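Local structure of DyP (Bjerkandera adusta, 2D3Q) at residues A[48-53]-A[66-71]. The protein probably acts as a heme b peroxidase that uses hydrogen peroxide to oxidise dyes and other substrates. Residues are numbered along the deposited sequence; the frame is centred on the assembly and turned at random.
Sequences RITSAA and FVNLGF
The Phe66 ring meets Thr50 obliquely, the threonine's OG1 lying 3.6 Å from ring atom CD1, while Leu55 of helix 52-56 also packs against the phenylalanine. Thr50 directs its CB toward strand 65-71, but its methyl CG2 is modelled too close to Val67 N to be trusted, which leaves the rotation about chi1 doubtful. The second flat group, the Asn68 amide, lies near the carbonyl of Thr50.

One backbone hydrogen bond joins the segments. Thr50 N donates to Val67 O over 2.9 Å, with 152° at the hydrogen. The same oxygen also lies close to Ile49 CA, a weak CA-H...O contact beside the one hydrogen bond.

Beyond this polar spot the contact is greasy. The CB of Ile49 points away from the strand, but with CG1 anti to the carbonyl carbon (chi1 -61°) the far methyl CD1 still lies against it, 4.0 Å from Val67 CG1 and 4.1 Å from Leu69 CB; the Ile49 and Val67 side chains cross at about a right angle.

Within this ferredoxin-like alpha+beta domain, the connection between helices 34-48 and 52-56 runs beside edge strand 65-71, whose neighbour in the antiparallel sheet is strand 119-125. Tyr44 of helix 34-48 touches both Ile49 and Val67, and helix 433-440 packs against Ile49 through Ile433 and Leu436.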
# COMPACT_ATOMS: atom_id res chain seq x y z
N ARG A 48 21.22 -4.77 -12.37
CA ARG A 48 19.81 -5.10 -12.14
C ARG A 48 18.86 -4.07 -11.53
O ARG A 48 17.67 -4.07 -11.85
CB ARG A 48 19.72 -6.37 -11.28
CG ARG A 48 20.53 -7.52 -11.80
CD ARG A 48 20.05 -7.94 -13.17
NE ARG A 48 20.77 -9.10 -13.67
CZ ARG A 48 20.71 -9.51 -14.93
NH1 ARG A 48 19.96 -8.85 -15.80
NH2 ARG A 48 21.38 -10.59 -15.31
N ILE A 49 19.36 -3.21 -10.64
CA ILE A 49 18.52 -2.21 -9.98
C ILE A 49 17.92 -1.22 -10.97
O ILE A 49 18.62 -0.36 -11.50
CB ILE A 49 19.32 -1.46 -8.89
CG1 ILE A 49 19.79 -2.47 -7.84
CG2 ILE A 49 18.47 -0.39 -8.24
CD1 ILE A 49 18.69 -3.39 -7.30
N THR A 50 16.62 -1.33 -11.21
CA THR A 50 15.96 -0.45 -12.16
C THR A 50 15.44 0.87 -11.57
O THR A 50 14.80 0.91 -10.52
CB THR A 50 14.86 -1.24 -12.89
OG1 THR A 50 13.86 -0.35 -13.39
CG2 THR A 50 14.25 -2.25 -11.98
N SER A 51 15.74 1.97 -12.26
CA SER A 51 15.38 3.32 -11.83
C SER A 51 14.06 3.82 -12.40
O SER A 51 13.46 3.17 -13.26
CB SER A 51 16.46 4.31 -12.26
OG SER A 51 16.38 4.53 -13.66
N ALA A 52 13.64 5.00 -11.93
CA ALA A 52 12.41 5.61 -12.40
C ALA A 52 12.56 5.83 -13.89
O ALA A 52 11.69 5.48 -14.69
CB ALA A 52 12.19 6.95 -11.70
N ALA A 53 13.70 6.41 -14.25
CA ALA A 53 14.02 6.70 -15.64
C ALA A 53 13.77 5.47 -16.53
O ALA A 53 13.25 5.59 -17.64
CB ALA A 53 15.46 7.15 -15.74
N PHE A 66 11.96 -5.98 -13.39
CA PHE A 66 12.46 -4.84 -12.63
C PHE A 66 12.88 -5.32 -11.25
O PHE A 66 12.24 -6.20 -10.67
CB PHE A 66 11.37 -3.77 -12.45
CG PHE A 66 10.77 -3.29 -13.73
CD1 PHE A 66 11.58 -2.82 -14.76
CD2 PHE A 66 9.39 -3.29 -13.91
CE1 PHE A 66 11.02 -2.37 -15.97
CE2 PHE A 66 8.82 -2.84 -15.11
CZ PHE A 66 9.64 -2.38 -16.14
N VAL A 67 13.96 -4.75 -10.73
CA VAL A 67 14.45 -5.10 -9.40
C VAL A 67 14.82 -3.85 -8.60
O VAL A 67 15.50 -2.94 -9.10
CB VAL A 67 15.70 -6.01 -9.45
CG1 VAL A 67 16.13 -6.36 -8.04
CG2 VAL A 67 15.40 -7.29 -10.23
N ASN A 68 14.35 -3.82 -7.36
CA ASN A 68 14.64 -2.73 -6.44
C ASN A 68 15.10 -3.44 -5.17
O ASN A 68 14.79 -4.62 -4.97
CB ASN A 68 13.39 -1.89 -6.16
CG ASN A 68 13.19 -0.77 -7.18
OD1 ASN A 68 13.92 -0.68 -8.16
ND2 ASN A 68 12.21 0.08 -6.94
N LEU A 69 15.82 -2.73 -4.32
CA LEU A 69 16.34 -3.33 -3.12
C LEU A 69 16.22 -2.42 -1.90
O LEU A 69 16.60 -1.23 -1.95
CB LEU A 69 17.81 -3.69 -3.34
CG LEU A 69 18.68 -4.12 -2.16
CD1 LEU A 69 18.11 -5.37 -1.52
CD2 LEU A 69 20.09 -4.37 -2.67
N GLY A 70 15.70 -2.98 -0.81
CA GLY A 70 15.56 -2.23 0.42
C GLY A 70 16.21 -2.96 1.59
O GLY A 70 16.33 -4.18 1.58
N PHE A 71 16.61 -2.21 2.61
CA PHE A 71 17.25 -2.78 3.79
C PHE A 71 16.51 -2.44 5.06
O PHE A 71 15.91 -1.37 5.19
CB PHE A 71 18.68 -2.25 3.94
CG PHE A 71 19.63 -2.72 2.88
CD1 PHE A 71 20.20 -3.99 2.97
CD2 PHE A 71 19.93 -1.91 1.79
CE1 PHE A 71 21.05 -4.44 1.97
CE2 PHE A 71 20.78 -2.36 0.79
CZ PHE A 71 21.35 -3.63 0.88